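Local coordinates for protein predicted transcriptional regulator (Oenococcus oeni, PDB 3BY6) that probably binds DNA as a winged-helix transcriptional regulator of the GntR family, at residues K21-L35 with G72-N86. Residues are numbered along the deposited sequence; the frame is centred on the assembly and turned at random.
Sequences KNEVATDVLSANDQL and GTFITGNTASVKNSN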
loop_
_atom_site.group_PDB
_atom_site.type_symbol
_atom_site.label_atom_id
_atom_site.label_comp_id
_atom_site.label_asym_id
_atom_site.label_seq_id
_atom_site.Cartn_x
_atom_site.Cartn_y
_atom_site.Cartn_z
ATOM N N LYS D 21 -14.456 8.276 -2.234
ATOM C CA LYS D 21 -15.011 6.982 -2.645
ATOM C C LYS D 21 -15.114 6.002 -1.495
ATOM O O LYS D 21 -15.973 5.118 -1.480
ATOM C CB LYS D 21 -14.156 6.342 -3.720
ATOM C CG LYS D 21 -14.221 7.052 -5.041
ATOM C CD LYS D 21 -13.120 6.602 -5.993
ATOM C CE LYS D 21 -13.112 5.110 -6.235
ATOM N NZ LYS D 21 -11.812 4.724 -6.865
ATOM N N ASN D 22 -14.191 6.086 -0.557
ATOM C CA ASN D 22 -14.250 5.182 0.579
ATOM C C ASN D 22 -15.408 5.546 1.519
ATOM O O ASN D 22 -16.056 4.664 2.093
ATOM C CB ASN D 22 -12.926 5.134 1.318
ATOM C CG ASN D 22 -12.806 3.895 2.210
ATOM O OD1 ASN D 22 -12.700 4.002 3.441
ATOM N ND2 ASN D 22 -12.838 2.709 1.587
ATOM N N GLU D 23 -15.656 6.847 1.673
ATOM C CA GLU D 23 -16.781 7.324 2.474
ATOM C C GLU D 23 -18.097 6.862 1.867
ATOM O O GLU D 23 -19.014 6.471 2.588
ATOM C CB GLU D 23 -16.764 8.847 2.590
ATOM C CG GLU D 23 -15.648 9.313 3.506
ATOM C CD GLU D 23 -15.583 10.812 3.680
ATOM O OE1 GLU D 23 -16.215 11.556 2.900
ATOM O OE2 GLU D 23 -14.870 11.240 4.604
ATOM N N VAL D 24 -18.164 6.920 0.539
ATOM C CA VAL D 24 -19.296 6.397 -0.187
ATOM C C VAL D 24 -19.338 4.891 0.059
ATOM O O VAL D 24 -20.311 4.375 0.616
ATOM C CB VAL D 24 -19.224 6.690 -1.683
ATOM C CG1 VAL D 24 -20.394 6.027 -2.399
ATOM C CG2 VAL D 24 -19.225 8.192 -1.947
ATOM N N ALA D 25 -18.252 4.204 -0.272
ATOM C CA ALA D 25 -18.190 2.769 -0.085
ATOM C C ALA D 25 -18.665 2.364 1.308
ATOM O O ALA D 25 -19.347 1.373 1.438
ATOM C CB ALA D 25 -16.786 2.252 -0.350
ATOM N N THR D 26 -18.306 3.118 2.349
ATOM C CA THR D 26 -18.640 2.730 3.726
ATOM C C THR D 26 -19.888 3.433 4.314
ATOM O O THR D 26 -20.127 3.354 5.511
ATOM C CB THR D 26 -17.440 2.942 4.644
ATOM O OG1 THR D 26 -16.994 4.300 4.558
ATOM C CG2 THR D 26 -16.300 2.013 4.243
ATOM N N ASP D 27 -20.684 4.083 3.467
ATOM C CA ASP D 27 -21.939 4.748 3.872
ATOM C C ASP D 27 -21.730 5.985 4.774
ATOM O O ASP D 27 -22.639 6.446 5.416
ATOM C CB ASP D 27 -22.919 3.741 4.494
ATOM C CG ASP D 27 -24.391 4.226 4.453
ATOM O OD1 ASP D 27 -24.880 4.688 3.370
ATOM O OD2 ASP D 27 -25.077 4.134 5.528
ATOM N N VAL D 28 -20.523 6.542 4.803
ATOM C CA VAL D 28 -20.307 7.822 5.479
ATOM C C VAL D 28 -20.992 8.929 4.667
ATOM O O VAL D 28 -21.562 9.877 5.214
ATOM C CB VAL D 28 -18.798 8.066 5.671
ATOM C CG1 VAL D 28 -18.485 9.510 6.106
ATOM C CG2 VAL D 28 -18.282 7.083 6.673
ATOM N N LEU D 29 -20.896 8.805 3.352
ATOM C CA LEU D 29 -21.652 9.619 2.416
ATOM C C LEU D 29 -22.599 8.646 1.762
ATOM O O LEU D 29 -22.184 7.550 1.387
ATOM C CB LEU D 29 -20.733 10.272 1.388
ATOM C CG LEU D 29 -19.692 11.232 1.984
ATOM C CD1 LEU D 29 -18.596 11.586 0.976
ATOM C CD2 LEU D 29 -20.370 12.482 2.505
ATOM N N SER D 30 -23.879 9.024 1.683
ATOM C CA SER D 30 -24.946 8.172 1.139
ATOM C C SER D 30 -25.361 8.624 -0.247
ATOM O O SER D 30 -25.111 9.757 -0.648
ATOM C CB SER D 30 -26.172 8.151 2.082
ATOM O OG SER D 30 -25.889 7.389 3.257
ATOM N N ALA D 31 -26.028 7.721 -0.963
ATOM C CA ALA D 31 -26.571 8.015 -2.292
ATOM C C ALA D 31 -27.269 9.363 -2.287
ATOM O O ALA D 31 -28.065 9.656 -1.383
ATOM C CB ALA D 31 -27.546 6.893 -2.760
ATOM N N ASN D 32 -26.956 10.175 -3.296
ATOM C CA ASN D 32 -27.599 11.480 -3.524
ATOM C C ASN D 32 -27.291 12.584 -2.483
ATOM O O ASN D 32 -27.803 13.691 -2.598
ATOM C CB ASN D 32 -29.108 11.299 -3.729
ATOM C CG ASN D 32 -29.429 10.147 -4.706
ATOM O OD1 ASN D 32 -30.073 9.145 -4.324
ATOM N ND2 ASN D 32 -28.933 10.267 -5.947
ATOM N N ASP D 33 -26.442 12.291 -1.495
ATOM C CA ASP D 33 -26.037 13.279 -0.508
ATOM C C ASP D 33 -25.390 14.430 -1.255
ATOM O O ASP D 33 -24.595 14.222 -2.169
ATOM C CB ASP D 33 -25.022 12.692 0.495
ATOM C CG ASP D 33 -25.685 11.924 1.650
ATOM O OD1 ASP D 33 -26.905 12.013 1.782
ATOM O OD2 ASP D 33 -24.969 11.262 2.450
ATOM N N GLN D 34 -25.732 15.647 -0.862
ATOM C CA GLN D 34 -25.087 16.808 -1.417
ATOM C C GLN D 34 -23.669 16.947 -0.844
ATOM O O GLN D 34 -23.441 16.785 0.343
ATOM C CB GLN D 34 -25.889 18.085 -1.169
ATOM C CG GLN D 34 -25.207 19.283 -1.841
ATOM C CD GLN D 34 -26.120 20.429 -2.175
ATOM O OE1 GLN D 34 -27.242 20.535 -1.660
ATOM N NE2 GLN D 34 -25.645 21.305 -3.056
ATOM N N LEU D 35 -22.731 17.258 -1.725
ATOM C CA LEU D 35 -21.335 17.433 -1.357
ATOM C C LEU D 35 -21.135 18.934 -1.166
ATOM O O LEU D 35 -21.796 19.721 -1.874
ATOM C CB LEU D 35 -20.458 16.936 -2.503
ATOM C CG LEU D 35 -19.281 16.016 -2.215
ATOM C CD1 LEU D 35 -19.718 14.871 -1.311
ATOM C CD2 LEU D 35 -18.694 15.522 -3.530
ATOM N N GLY D 72 -26.067 21.793 -7.438
ATOM C CA GLY D 72 -24.981 21.327 -6.598
ATOM C C GLY D 72 -24.221 20.151 -7.171
ATOM O O GLY D 72 -24.349 19.835 -8.345
ATOM N N THR D 73 -23.384 19.561 -6.317
ATOM C CA THR D 73 -22.636 18.337 -6.581
ATOM C C THR D 73 -23.112 17.356 -5.548
ATOM O O THR D 73 -23.201 17.683 -4.345
ATOM C CB THR D 73 -21.117 18.524 -6.372
ATOM O OG1 THR D 73 -20.662 19.592 -7.206
ATOM C CG2 THR D 73 -20.332 17.242 -6.687
ATOM N N PHE D 74 -23.394 16.147 -6.029
ATOM C CA PHE D 74 -24.109 15.144 -5.244
ATOM C C PHE D 74 -23.424 13.827 -5.431
ATOM O O PHE D 74 -22.931 13.546 -6.499
ATOM C CB PHE D 74 -25.568 15.010 -5.748
ATOM C CG PHE D 74 -26.408 16.212 -5.498
ATOM C CD1 PHE D 74 -27.127 16.330 -4.342
ATOM C CD2 PHE D 74 -26.465 17.239 -6.424
ATOM C CE1 PHE D 74 -27.901 17.436 -4.110
ATOM C CE2 PHE D 74 -27.228 18.354 -6.185
ATOM C CZ PHE D 74 -27.944 18.446 -5.030
ATOM N N ILE D 75 -23.401 13.020 -4.385
ATOM C CA ILE D 75 -23.032 11.609 -4.511
ATOM C C ILE D 75 -23.995 10.944 -5.513
ATOM O O ILE D 75 -25.180 11.245 -5.514
ATOM C CB ILE D 75 -23.094 10.872 -3.160
ATOM C CG1 ILE D 75 -22.261 11.618 -2.088
ATOM C CG2 ILE D 75 -22.627 9.420 -3.311
ATOM C CD1 ILE D 75 -20.862 12.132 -2.577
ATOM N N THR D 76 -23.455 10.077 -6.378
ATOM C CA THR D 76 -24.243 9.255 -7.303
ATOM C C THR D 76 -25.424 8.544 -6.591
ATOM O O THR D 76 -25.399 8.291 -5.382
ATOM C CB THR D 76 -23.310 8.202 -8.007
ATOM O OG1 THR D 76 -24.019 7.547 -9.092
ATOM C CG2 THR D 76 -22.784 7.184 -6.981
ATOM N N GLY D 77 -26.469 8.249 -7.344
ATOM C CA GLY D 77 -27.488 7.292 -6.930
ATOM C C GLY D 77 -27.003 5.864 -7.037
ATOM O O GLY D 77 -27.564 4.971 -6.409
ATOM N N ASN D 78 -25.930 5.665 -7.798
ATOM C CA ASN D 78 -25.342 4.330 -8.056
ATOM C C ASN D 78 -24.272 3.892 -7.073
ATOM O O ASN D 78 -23.165 3.462 -7.453
ATOM C CB ASN D 78 -24.775 4.282 -9.484
ATOM C CG ASN D 78 -25.786 4.705 -10.533
ATOM O OD1 ASN D 78 -26.952 4.256 -10.517
ATOM N ND2 ASN D 78 -25.349 5.574 -11.473
ATOM N N THR D 79 -24.587 3.970 -5.786
ATOM C CA THR D 79 -23.587 3.677 -4.771
ATOM C C THR D 79 -23.282 2.169 -4.600
ATOM O O THR D 79 -22.210 1.826 -4.114
ATOM C CB THR D 79 -24.036 4.217 -3.405
ATOM O OG1 THR D 79 -25.316 3.633 -3.101
ATOM C CG2 THR D 79 -24.108 5.761 -3.446
ATOM N N ALA D 80 -24.239 1.295 -4.917
ATOM C CA ALA D 80 -24.001 -0.173 -4.853
ATOM C C ALA D 80 -22.915 -0.555 -5.871
ATOM O O ALA D 80 -22.120 -1.427 -5.626
ATOM C CB ALA D 80 -25.271 -0.960 -5.074
ATOM N N SER D 81 -22.869 0.153 -7.004
ATOM C CA SER D 81 -21.817 -0.023 -8.006
ATOM C C SER D 81 -20.427 0.291 -7.442
ATOM O O SER D 81 -19.469 -0.474 -7.586
ATOM C CB SER D 81 -22.104 0.879 -9.202
ATOM O OG SER D 81 -21.323 0.519 -10.322
ATOM N N VAL D 82 -20.332 1.466 -6.853
ATOM C CA VAL D 82 -19.169 1.919 -6.131
ATOM C C VAL D 82 -18.724 0.981 -4.993
ATOM O O VAL D 82 -17.519 0.770 -4.792
ATOM C CB VAL D 82 -19.451 3.332 -5.486
ATOM C CG1 VAL D 82 -18.210 3.798 -4.630
ATOM C CG2 VAL D 82 -19.820 4.341 -6.555
ATOM N N LYS D 83 -19.682 0.459 -4.232
ATOM C CA LYS D 83 -19.375 -0.485 -3.139
ATOM C C LYS D 83 -18.740 -1.719 -3.716
ATOM O O LYS D 83 -17.693 -2.176 -3.235
ATOM C CB LYS D 83 -20.623 -0.823 -2.330
ATOM C CG LYS D 83 -21.007 0.381 -1.509
ATOM C CD LYS D 83 -22.321 0.328 -0.715
ATOM C CE LYS D 83 -22.623 1.751 -0.161
ATOM N NZ LYS D 83 -23.616 1.788 0.938
ATOM N N ASN D 84 -19.313 -2.193 -4.817
ATOM C CA ASN D 84 -18.765 -3.381 -5.529
ATOM C C ASN D 84 -17.340 -3.208 -6.105
ATOM O O ASN D 84 -16.523 -4.093 -5.957
ATOM C CB ASN D 84 -19.700 -3.794 -6.654
ATOM C CG ASN D 84 -20.840 -4.637 -6.177
ATOM O OD1 ASN D 84 -20.811 -5.172 -5.050
ATOM N ND2 ASN D 84 -21.856 -4.773 -7.022
ATOM N N SER D 85 -17.032 -2.061 -6.707
ATOM C CA SER D 85 -15.687 -1.819 -7.209
ATOM C C SER D 85 -14.747 -1.620 -6.045
ATOM O O SER D 85 -13.618 -2.095 -6.069
ATOM C CB SER D 85 -15.643 -0.583 -8.115
ATOM O OG SER D 85 -16.666 -0.571 -9.084
ATOM N N ASN D 86 -15.168 -0.886 -5.020
ATOM C CA ASN D 86 -14.292 -0.765 -3.836
ATOM C C ASN D 86 -13.924 -2.144 -3.291
ATOM O O ASN D 86 -12.783 -2.399 -2.983
ATOM C CB ASN D 86 -14.963 0.074 -2.750
ATOM C CG ASN D 86 -14.042 0.357 -1.585
ATOM O OD1 ASN D 86 -13.052 1.069 -1.743
ATOM N ND2 ASN D 86 -14.369 -0.183 -0.411
HETATM O O HOH W 1 -12.982 0.299 2.298
HETATM O O HOH W 2 -22.973 4.990 0.440
HETATM O O HOH W 3 -27.547 12.477 -7.429
#
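In the winged helix-turn-helix fold of the GntR family, the short strand at Gln34-Leu35 pairs antiparallel with strand 72-75, the second strand of the wing hairpin, and helix 79-103 then leaves that strand to cross helix 12-25. Two backbone bonds define the strand pairing: Leu35 N gives to Thr73 O, and Ile75 N gives to Asp33 O at 2.8 Å. Where strand 72-75 has ended and the short strand has not yet begun, Asn32 N bonds to Thr76 O, approaching from above the carbonyl plane, and only weakly to Ile75 O. On one face of the sheet the amide of Gln34 slants across Phe74, the two planes 29° apart, with Gln34 CB 3.6 Å from Phe74 CE1, while Asn32 O meets the ring edge at CD1. A serine in place of Phe74 would probably take away the ring that Gln34 CB and its amide lie against, leaving that side chain held mainly by a weak bond from its NE2 to Lys71 O. On the face carrying Leu35 and Thr73, Ile75 directs CG1 opposite its carbonyl carbon (chi1 -53°), toward the Leu35 side, and its CD1 lies 4.1 Å from Leu35 CD2; Ile75 CG2 meets Val24 CG2 tip to tip at 3.9 Å. Ile65 of the neighbouring strand also touches Ile75 and Leu35.

The axes of the helical segments 21-25 and 79-86 come within 9.0 Å, with a signed crossing angle of -109°, a steep crossing filled by Val24 CG1 against Val82 CG1 and Thr79 CG2. Farther along, Asn86 lays its amide against Ala25 CB, while its OD1 accepts from Arg89. Lys83 runs extended over the end of the first helix, its CG 3.5 Å from Ala25 O, toward a long salt bridge with Asp27. One water accepts from Asn86 ND2 and, at a doubtfully short distance, from Asn22 ND2; a second donates to Val24 O and Leu29 O.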